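Local atomic coordinates of RNA-dependent RNA polymerase (Taggert virus, PDB entry 6DX3), a protein that probably acts as a viral deubiquitinase, its OTU-type cysteine protease domain cleaving ubiquitin from modified proteins. Residues 109-118 with 129-137; 37-45 with 97-108. All blocks are in the same frame, centred on the assembly; numbering follows the deposited sequence.

Contact 1: residues 109-118 with 129-137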
loop_
_atom_site.group_PDB
_atom_site.type_symbol
_atom_site.label_atom_id
_atom_site.label_comp_id
_atom_site.label_asym_id
_atom_site.label_seq_id
_atom_site.Cartn_x
_atom_site.Cartn_y
_atom_site.Cartn_z
ATOM N N SER A 109 1.312 -2.657 7.279
ATOM C CA SER A 109 0.898 -1.537 8.119
ATOM C C SER A 109 0.793 -1.956 9.580
ATOM O O SER A 109 1.140 -1.183 10.482
ATOM C CB SER A 109 -0.436 -0.980 7.625
ATOM O OG SER A 109 -1.444 -1.975 7.674
ATOM N N GLN A 110 0.313 -3.177 9.831
ATOM C CA GLN A 110 0.263 -3.693 11.196
ATOM C C GLN A 110 1.660 -3.919 11.756
ATOM O O GLN A 110 1.922 -3.603 12.923
ATOM C CB GLN A 110 -0.534 -4.998 11.238
ATOM C CG GLN A 110 -2.004 -4.863 10.873
ATOM C CD GLN A 110 -2.787 -6.122 11.183
ATOM O OE1 GLN A 110 -2.865 -6.548 12.335
ATOM N NE2 GLN A 110 -3.369 -6.728 10.157
ATOM N N LYS A 111 2.564 -4.480 10.949
ATOM C CA LYS A 111 3.904 -4.793 11.437
ATOM C C LYS A 111 4.724 -3.527 11.647
ATOM O O LYS A 111 5.377 -3.365 12.684
ATOM C CB LYS A 111 4.612 -5.728 10.456
ATOM C CG LYS A 111 6.019 -6.153 10.876
ATOM C CD LYS A 111 5.986 -7.424 11.708
ATOM C CE LYS A 111 7.305 -8.184 11.615
ATOM N NZ LYS A 111 8.452 -7.404 12.154
ATOM N N ALA A 112 4.708 -2.620 10.672
ATOM C CA ALA A 112 5.515 -1.410 10.756
ATOM C C ALA A 112 4.851 -0.293 11.551
ATOM O O ALA A 112 5.508 0.716 11.823
ATOM C CB ALA A 112 5.847 -0.904 9.351
ATOM N N LYS A 113 3.581 -0.444 11.926
ATOM C CA LYS A 113 2.843 0.599 12.636
ATOM C C LYS A 113 2.931 1.928 11.885
ATOM O O LYS A 113 3.307 2.965 12.436
ATOM C CB LYS A 113 3.338 0.745 14.075
ATOM C CG LYS A 113 2.841 -0.343 15.015
ATOM C CD LYS A 113 3.633 -0.364 16.307
ATOM C CE LYS A 113 4.510 -1.600 16.395
ATOM N NZ LYS A 113 5.354 -1.757 15.177
ATOM N N VAL A 114 2.603 1.877 10.598
ATOM C CA VAL A 114 2.586 3.047 9.731
ATOM C C VAL A 114 1.296 3.012 8.928
ATOM O O VAL A 114 0.818 1.935 8.554
ATOM C CB VAL A 114 3.822 3.091 8.802
ATOM C CG1 VAL A 114 3.851 1.875 7.882
ATOM C CG2 VAL A 114 3.844 4.381 7.988
ATOM N N THR A 115 0.723 4.183 8.680
ATOM C CA THR A 115 -0.519 4.286 7.930
ATOM C C THR A 115 -0.216 4.346 6.439
ATOM O O THR A 115 0.735 5.008 6.013
ATOM C CB THR A 115 -1.308 5.521 8.368
ATOM O OG1 THR A 115 -1.619 5.420 9.763
ATOM C CG2 THR A 115 -2.599 5.645 7.578
ATOM N N VAL A 116 -1.016 3.631 5.651
ATOM C CA VAL A 116 -0.853 3.579 4.202
ATOM C C VAL A 116 -2.176 3.931 3.542
ATOM O O VAL A 116 -3.210 3.328 3.850
ATOM C CB VAL A 116 -0.369 2.197 3.723
ATOM C CG1 VAL A 116 -0.241 2.186 2.204
ATOM C CG2 VAL A 116 0.961 1.838 4.375
ATOM N N TYR A 117 -2.142 4.906 2.639
ATOM C CA TYR A 117 -3.264 5.227 1.768
ATOM C C TYR A 117 -3.030 4.558 0.422
ATOM O O TYR A 117 -1.929 4.645 -0.132
ATOM C CB TYR A 117 -3.406 6.738 1.571
ATOM C CG TYR A 117 -3.866 7.528 2.779
ATOM C CD1 TYR A 117 -4.958 8.379 2.694
ATOM C CD2 TYR A 117 -3.193 7.446 3.992
ATOM C CE1 TYR A 117 -5.379 9.113 3.785
ATOM C CE2 TYR A 117 -3.607 8.175 5.089
ATOM C CZ TYR A 117 -4.700 9.007 4.979
ATOM O OH TYR A 117 -5.121 9.739 6.066
ATOM N N ILE A 118 -4.057 3.897 -0.103
ATOM C CA ILE A 118 -4.006 3.280 -1.425
ATOM C C ILE A 118 -5.028 3.991 -2.298
ATOM O O ILE A 118 -6.241 3.809 -2.123
ATOM C CB ILE A 118 -4.278 1.771 -1.382
ATOM C CG1 ILE A 118 -3.421 1.093 -0.311
ATOM C CG2 ILE A 118 -4.006 1.149 -2.745
ATOM C CD1 ILE A 118 -3.644 -0.411 -0.226
ATOM N N TYR A 129 -11.580 6.439 -5.599
ATOM C CA TYR A 129 -11.752 6.010 -4.217
ATOM C C TYR A 129 -10.383 5.750 -3.608
ATOM O O TYR A 129 -9.384 5.596 -4.315
ATOM C CB TYR A 129 -12.663 4.776 -4.101
ATOM C CG TYR A 129 -12.027 3.432 -4.410
ATOM C CD1 TYR A 129 -11.288 2.751 -3.448
ATOM C CD2 TYR A 129 -12.209 2.824 -5.646
ATOM C CE1 TYR A 129 -10.717 1.522 -3.718
ATOM C CE2 TYR A 129 -11.647 1.588 -5.925
ATOM C CZ TYR A 129 -10.900 0.944 -4.956
ATOM O OH TYR A 129 -10.334 -0.282 -5.220
ATOM N N VAL A 130 -10.354 5.707 -2.278
ATOM C CA VAL A 130 -9.126 5.508 -1.519
ATOM C C VAL A 130 -9.446 4.644 -0.306
ATOM O O VAL A 130 -10.534 4.744 0.271
ATOM C CB VAL A 130 -8.501 6.862 -1.101
ATOM C CG1 VAL A 130 -9.459 7.653 -0.217
ATOM C CG2 VAL A 130 -7.161 6.657 -0.405
ATOM N N VAL A 131 -8.511 3.768 0.062
ATOM C CA VAL A 131 -8.622 2.989 1.288
ATOM C C VAL A 131 -7.434 3.326 2.176
ATOM O O VAL A 131 -6.334 3.623 1.695
ATOM C CB VAL A 131 -8.703 1.467 1.027
ATOM C CG1 VAL A 131 -9.878 1.146 0.108
ATOM C CG2 VAL A 131 -7.404 0.946 0.449
ATOM N N ARG A 132 -7.664 3.293 3.486
ATOM C CA ARG A 132 -6.653 3.675 4.462
ATOM C C ARG A 132 -6.482 2.555 5.473
ATOM O O ARG A 132 -7.447 2.159 6.135
ATOM C CB ARG A 132 -7.025 4.979 5.174
ATOM C CG ARG A 132 -5.942 5.477 6.127
ATOM C CD ARG A 132 -6.380 6.725 6.868
ATOM N NE ARG A 132 -7.330 6.418 7.929
ATOM C CZ ARG A 132 -8.204 7.288 8.422
ATOM N NH1 ARG A 132 -8.246 8.526 7.948
ATOM N NH2 ARG A 132 -9.033 6.922 9.388
ATOM N N TYR A 133 -5.259 2.048 5.584
ATOM C CA TYR A 133 -4.871 1.122 6.643
ATOM C C TYR A 133 -4.136 1.946 7.695
ATOM O O TYR A 133 -2.952 2.248 7.541
ATOM C CB TYR A 133 -4.002 -0.005 6.093
ATOM C CG TYR A 133 -4.737 -0.920 5.140
ATOM C CD1 TYR A 133 -5.441 -2.021 5.610
ATOM C CD2 TYR A 133 -4.728 -0.683 3.772
ATOM C CE1 TYR A 133 -6.114 -2.859 4.745
ATOM C CE2 TYR A 133 -5.402 -1.514 2.899
ATOM C CZ TYR A 133 -6.091 -2.603 3.390
ATOM O OH TYR A 133 -6.764 -3.441 2.526
ATOM N N GLY A 134 -4.841 2.324 8.751
ATOM C CA GLY A 134 -4.304 3.178 9.790
ATOM C C GLY A 134 -5.167 4.408 10.003
ATOM O O GLY A 134 -6.209 4.590 9.377
ATOM N N GLU A 135 -4.695 5.266 10.909
ATOM C CA GLU A 135 -5.435 6.452 11.314
ATOM C C GLU A 135 -4.736 7.766 10.996
ATOM O O GLU A 135 -5.375 8.819 11.088
ATOM C CB GLU A 135 -5.723 6.416 12.824
ATOM C CG GLU A 135 -6.252 5.090 13.334
ATOM C CD GLU A 135 -7.708 4.881 12.987
ATOM O OE1 GLU A 135 -8.379 5.871 12.631
ATOM O OE2 GLU A 135 -8.183 3.729 13.074
ATOM N N ASP A 136 -3.458 7.741 10.627
ATOM C CA ASP A 136 -2.686 8.969 10.538
ATOM C C ASP A 136 -3.185 9.854 9.396
ATOM O O ASP A 136 -3.757 9.361 8.419
ATOM C CB ASP A 136 -1.207 8.654 10.339
ATOM C CG ASP A 136 -0.560 8.092 11.587
ATOM O OD1 ASP A 136 -1.062 8.378 12.694
ATOM O OD2 ASP A 136 0.450 7.369 11.461
ATOM N N PRO A 137 -2.992 11.168 9.505
ATOM C CA PRO A 137 -3.324 12.056 8.388
ATOM C C PRO A 137 -2.553 11.689 7.128
ATOM O O PRO A 137 -1.548 10.973 7.159
ATOM C CB PRO A 137 -2.919 13.442 8.905
ATOM C CG PRO A 137 -3.020 13.328 10.389
ATOM C CD PRO A 137 -2.616 11.918 10.718
HETATM O O HOH W 1 2.172 6.740 9.530
#
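Tyr117 and Arg132 leave the same face of an antiparallel ribbon side by side and pointing the same way, illustrating how an arginine's aliphatic portion can serve as a floor for an aromatic ring. Arg132 CG lies over one face of Tyr117, 4.0 Å from the ring centroid and offset toward the rim, in a CH-pi contact. Because CG is anti to the arginine's own N (chi1 -175°), the chain runs on beneath the phenol, and CD comes within 3.4 Å of Tyr117 OH. A bend at chi3 then turns the guanidinium 65° from the ring plane, and Trp9 and Tyr17 make cation-pi contacts with it. Arg132 NE donates a bent bond to Gly134 O, tilted from the carbonyl plane, while NH2 forms a salt bridge with OE1 of Glu135, whose OE2 is hydrogen-bonded to Tyr17 OH. Tyr117 OH donates to Asp136 O (2.7 Å), which sits at the ring edge; the bond lies in the carbonyl plane and helps fix the phenol.

Thr115 splits its branches between the strand and the loop that follows it: CG2 packs against Arg132 CG at 3.6 Å, and OG1 accepts a nearly straight bond from Asp136 N at 3.1 Å. A water adds a second link, accepting from Thr115 N and donating to Asp136 OD2. On the face opposite Tyr117 and Arg132, Ile118 CB rests on Val131 CG2 at 3.7 Å, and its CD1 reaches the edge of the Tyr133 ring, whose OH is hydrogen-bonded to Glu78.

The hydrogen-bonded pairs Val116-Tyr133 and Ile118-Val131 flank the non-hydrogen-bonded Tyr117-Arg132 pair. They belong to the hairpin of strands 116-121 and 126-133, between strands 142-147 and 17-24, with helix 102-112 covering the Val116, Ile118 and Tyr133 face through Val105.

Contact 2: residues 37-45 with 97-108; sequences DGNCLYHSL and NEWGSSLEVNFF
Trp99 lays one face of its indole over Gly38, whose CA is 4.0 Å from the centroid of the six-membered ring in a CH-pi contact. A chi1 of 55° sets Cys40 SG between its own N and carbonyl carbon, where it meets the same ring at its edge, close to its plane, 3.3 Å from Trp99 CZ3. Ahead of it, Asn39 N donates to Asp37 OD1 from above the carboxylate plane, closing an Asx turn. Asp37 to Cys40 spell the DGNC motif of OTU cysteine proteases, so Cys40 at the start of helix 40-49 is probably the nucleophile; its side chain touches His150. One water ties this turn and the first turn of the helix to the facing loop, donating to Gly38 O and accepting from Leu41 N and Gly100 N. Further along, Leu41 splits its branches: CD2 presses on Ser101 O at 3.3 Å, and CD1 meets Val105 CG2 at 3.6 Å. Leu45 CD1 reaches the same methyl more loosely. The axes of segments 40-45 and 102-108 come no closer than 10.9 Å and are inclined at 35°. Tyr42 OH lies 3.5 Å from Glu104 CG, and Glu104 OE1 is hydrogen-bonded to Tyr89 OH.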
loop_
_atom_site.group_PDB
_atom_site.type_symbol
_atom_site.label_atom_id
_atom_site.label_comp_id
_atom_site.label_asym_id
_atom_site.label_seq_id
_atom_site.Cartn_x
_atom_site.Cartn_y
_atom_site.Cartn_z
ATOM N N ASP A 37 7.413 -4.296 -12.754
ATOM C CA ASP A 37 7.433 -5.737 -12.548
ATOM C C ASP A 37 6.377 -6.115 -11.513
ATOM O O ASP A 37 5.622 -5.271 -11.023
ATOM C CB ASP A 37 8.827 -6.214 -12.126
ATOM C CG ASP A 37 9.389 -5.439 -10.942
ATOM O OD1 ASP A 37 8.610 -4.881 -10.140
ATOM O OD2 ASP A 37 10.629 -5.381 -10.820
ATOM N N GLY A 38 6.330 -7.403 -11.183
ATOM C CA GLY A 38 5.415 -7.897 -10.172
ATOM C C GLY A 38 5.759 -7.523 -8.745
ATOM O O GLY A 38 5.000 -7.875 -7.836
ATOM N N ASN A 39 6.872 -6.827 -8.515
ATOM C CA ASN A 39 7.273 -6.402 -7.179
ATOM C C ASN A 39 6.887 -4.956 -6.886
ATOM O O ASN A 39 7.268 -4.422 -5.838
ATOM C CB ASN A 39 8.785 -6.579 -6.999
ATOM C CG ASN A 39 9.246 -8.005 -7.245
ATOM O OD1 ASN A 39 8.650 -8.962 -6.752
ATOM N ND2 ASN A 39 10.319 -8.151 -8.014
ATOM N N CYS A 40 6.118 -4.326 -7.781
ATOM C CA CYS A 40 5.889 -2.884 -7.721
ATOM C C CYS A 40 5.218 -2.441 -6.424
ATOM O O CYS A 40 5.465 -1.323 -5.957
ATOM C CB CYS A 40 5.046 -2.452 -8.918
ATOM S SG CYS A 40 3.499 -3.364 -9.032
ATOM N N LEU A 41 4.353 -3.274 -5.841
ATOM C CA LEU A 41 3.772 -2.907 -4.550
ATOM C C LEU A 41 4.862 -2.745 -3.498
ATOM O O LEU A 41 4.886 -1.755 -2.759
ATOM C CB LEU A 41 2.746 -3.946 -4.096
ATOM C CG LEU A 41 2.226 -3.668 -2.678
ATOM C CD1 LEU A 41 1.373 -2.403 -2.650
ATOM C CD2 LEU A 41 1.457 -4.845 -2.106
ATOM N N TYR A 42 5.788 -3.707 -3.436
ATOM C CA TYR A 42 6.848 -3.662 -2.435
ATOM C C TYR A 42 7.858 -2.561 -2.728
ATOM O O TYR A 42 8.410 -1.969 -1.795
ATOM C CB TYR A 42 7.530 -5.027 -2.349
ATOM C CG TYR A 42 6.545 -6.149 -2.123
ATOM C CD1 TYR A 42 5.822 -6.227 -0.939
ATOM C CD2 TYR A 42 6.323 -7.119 -3.091
ATOM C CE1 TYR A 42 4.911 -7.243 -0.720
ATOM C CE2 TYR A 42 5.412 -8.144 -2.880
ATOM C CZ TYR A 42 4.708 -8.198 -1.691
ATOM O OH TYR A 42 3.802 -9.207 -1.466
ATOM N N HIS A 43 8.117 -2.278 -4.007
ATOM C CA HIS A 43 8.934 -1.122 -4.370
ATOM C C HIS A 43 8.325 0.164 -3.822
ATOM O O HIS A 43 9.015 0.976 -3.195
ATOM C CB HIS A 43 9.064 -1.024 -5.892
ATOM C CG HIS A 43 10.037 -1.991 -6.492
ATOM N ND1 HIS A 43 11.395 -1.922 -6.262
ATOM C CD2 HIS A 43 9.851 -3.035 -7.333
ATOM C CE1 HIS A 43 12.001 -2.887 -6.929
ATOM N NE2 HIS A 43 11.087 -3.578 -7.585
ATOM N N SER A 44 7.025 0.366 -4.060
ATOM C CA SER A 44 6.374 1.607 -3.657
ATOM C C SER A 44 6.265 1.726 -2.144
ATOM O O SER A 44 6.359 2.833 -1.605
ATOM C CB SER A 44 4.991 1.704 -4.301
ATOM O OG SER A 44 4.277 0.492 -4.136
ATOM N N LEU A 45 6.069 0.607 -1.443
ATOM C CA LEU A 45 6.098 0.638 0.015
ATOM C C LEU A 45 7.503 0.933 0.531
ATOM O O LEU A 45 7.667 1.655 1.522
ATOM C CB LEU A 45 5.580 -0.683 0.578
ATOM C CG LEU A 45 4.076 -0.923 0.423
ATOM C CD1 LEU A 45 3.689 -2.292 0.963
ATOM C CD2 LEU A 45 3.291 0.173 1.118
ATOM N N ASN A 97 8.403 -12.141 -8.205
ATOM C CA ASN A 97 7.668 -11.289 -9.141
ATOM C C ASN A 97 6.158 -11.496 -9.068
ATOM O O ASN A 97 5.445 -11.219 -10.038
ATOM C CB ASN A 97 8.154 -11.491 -10.580
ATOM C CG ASN A 97 9.280 -10.552 -10.948
ATOM O OD1 ASN A 97 9.073 -9.348 -11.104
ATOM N ND2 ASN A 97 10.482 -11.097 -11.089
ATOM N N GLU A 98 5.650 -11.969 -7.937
ATOM C CA GLU A 98 4.221 -12.186 -7.760
ATOM C C GLU A 98 3.549 -10.905 -7.284
ATOM O O GLU A 98 4.078 -10.190 -6.428
ATOM C CB GLU A 98 3.974 -13.322 -6.767
ATOM C CG GLU A 98 2.508 -13.646 -6.529
ATOM C CD GLU A 98 1.867 -14.402 -7.680
ATOM O OE1 GLU A 98 2.588 -14.823 -8.611
ATOM O OE2 GLU A 98 0.631 -14.572 -7.651
ATOM N N TRP A 99 2.375 -10.628 -7.846
ATOM C CA TRP A 99 1.674 -9.378 -7.578
ATOM C C TRP A 99 1.306 -9.246 -6.104
ATOM O O TRP A 99 0.689 -10.143 -5.522
ATOM C CB TRP A 99 0.409 -9.303 -8.429
ATOM C CG TRP A 99 0.666 -9.062 -9.875
ATOM C CD1 TRP A 99 0.442 -9.929 -10.905
ATOM C CD2 TRP A 99 1.191 -7.869 -10.462
ATOM N NE1 TRP A 99 0.797 -9.345 -12.098
ATOM C CE2 TRP A 99 1.260 -8.080 -11.850
ATOM C CE3 TRP A 99 1.610 -6.641 -9.946
ATOM C CZ2 TRP A 99 1.725 -7.109 -12.727
ATOM C CZ3 TRP A 99 2.076 -5.684 -10.822
ATOM C CH2 TRP A 99 2.132 -5.920 -12.193
ATOM N N GLY A 100 1.688 -8.114 -5.501
ATOM C CA GLY A 100 1.172 -7.764 -4.194
ATOM C C GLY A 100 -0.188 -7.086 -4.281
ATOM O O GLY A 100 -0.582 -6.565 -5.324
ATOM N N SER A 101 -0.915 -7.094 -3.166
ATOM C CA SER A 101 -2.284 -6.586 -3.143
ATOM C C SER A 101 -2.515 -5.845 -1.830
ATOM O O SER A 101 -1.600 -5.673 -1.019
ATOM C CB SER A 101 -3.291 -7.729 -3.345
ATOM O OG SER A 101 -3.342 -8.567 -2.199
ATOM N N SER A 102 -3.761 -5.415 -1.610
ATOM C CA SER A 102 -4.080 -4.618 -0.427
ATOM C C SER A 102 -3.910 -5.411 0.864
ATOM O O SER A 102 -3.631 -4.824 1.915
ATOM C CB SER A 102 -5.507 -4.072 -0.532
ATOM O OG SER A 102 -6.465 -5.114 -0.435
ATOM N N LEU A 103 -4.072 -6.735 0.814
ATOM C CA LEU A 103 -3.889 -7.537 2.021
ATOM C C LEU A 103 -2.441 -7.512 2.492
ATOM O O LEU A 103 -2.185 -7.552 3.700
ATOM C CB LEU A 103 -4.346 -8.975 1.778
ATOM C CG LEU A 103 -4.114 -9.954 2.934
ATOM C CD1 LEU A 103 -4.779 -9.454 4.209
ATOM C CD2 LEU A 103 -4.624 -11.340 2.571
ATOM N N GLU A 104 -1.487 -7.447 1.562
ATOM C CA GLU A 104 -0.087 -7.321 1.952
ATOM C C GLU A 104 0.203 -5.944 2.533
ATOM O O GLU A 104 1.037 -5.816 3.438
ATOM C CB GLU A 104 0.822 -7.600 0.753
ATOM C CG GLU A 104 0.831 -9.056 0.290
ATOM C CD GLU A 104 -0.477 -9.478 -0.360
ATOM O OE1 GLU A 104 -1.307 -10.110 0.325
ATOM O OE2 GLU A 104 -0.678 -9.170 -1.551
ATOM N N VAL A 105 -0.465 -4.905 2.026
ATOM C CA VAL A 105 -0.390 -3.598 2.673
ATOM C C VAL A 105 -0.968 -3.680 4.077
ATOM O O VAL A 105 -0.416 -3.115 5.030
ATOM C CB VAL A 105 -1.119 -2.535 1.832
ATOM C CG1 VAL A 105 -1.117 -1.207 2.568
ATOM C CG2 VAL A 105 -0.493 -2.401 0.460
ATOM N N ASN A 106 -2.097 -4.379 4.222
ATOM C CA ASN A 106 -2.713 -4.582 5.528
ATOM C C ASN A 106 -1.706 -5.134 6.529
ATOM O O ASN A 106 -1.524 -4.578 7.618
ATOM C CB ASN A 106 -3.913 -5.525 5.380
ATOM C CG ASN A 106 -4.830 -5.516 6.592
ATOM O OD1 ASN A 106 -4.381 -5.370 7.731
ATOM N ND2 ASN A 106 -6.127 -5.686 6.350
ATOM N N PHE A 107 -1.018 -6.217 6.159
ATOM C CA PHE A 107 -0.080 -6.849 7.085
ATOM C C PHE A 107 1.121 -5.955 7.370
ATOM O O PHE A 107 1.573 -5.866 8.517
ATOM C CB PHE A 107 0.370 -8.200 6.528
ATOM C CG PHE A 107 -0.631 -9.297 6.741
ATOM C CD1 PHE A 107 -1.264 -9.445 7.965
ATOM C CD2 PHE A 107 -0.950 -10.173 5.715
ATOM C CE1 PHE A 107 -2.191 -10.451 8.167
ATOM C CE2 PHE A 107 -1.878 -11.183 5.909
ATOM C CZ PHE A 107 -2.499 -11.322 7.134
ATOM N N PHE A 108 1.657 -5.285 6.346
ATOM C CA PHE A 108 2.825 -4.437 6.569
ATOM C C PHE A 108 2.490 -3.255 7.470
ATOM O O PHE A 108 3.293 -2.880 8.334
ATOM C CB PHE A 108 3.389 -3.944 5.237
ATOM C CG PHE A 108 4.564 -3.018 5.387
ATOM C CD1 PHE A 108 5.820 -3.516 5.694
ATOM C CD2 PHE A 108 4.412 -1.649 5.225
ATOM C CE1 PHE A 108 6.902 -2.666 5.836
ATOM C CE2 PHE A 108 5.491 -0.795 5.366
ATOM C CZ PHE A 108 6.736 -1.302 5.669
HETATM O O HOH W 2 3.503 -5.882 -6.540
HETATM O O HOH W 3 6.876 -9.934 -5.458
HETATM O O HOH W 4 9.775 -11.408 -5.378
HETATM O O HOH W 5 3.676 -11.332 -3.599
#

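From the N terminus, the chain first passes through 37-45 and then through 51 residues, more than half of them helical, before 97-108 returns to close contact 2. Contact 1 opens directly afterwards on the last turn of the same helix, 102-112, and closes a much shorter excursion, the hairpin of strands 116-121 and 126-133. The two closures therefore stand in series, neither nested nor crossed. Their centres are about 14 Å apart, yet they touch where Asn106 packs on Tyr133. Helix 102-112 is thus common to both: it packs beside helix 40-49, which carries the probable nucleophile, and on the hairpin strands, while helix 40-49 also rests on strand 150-156.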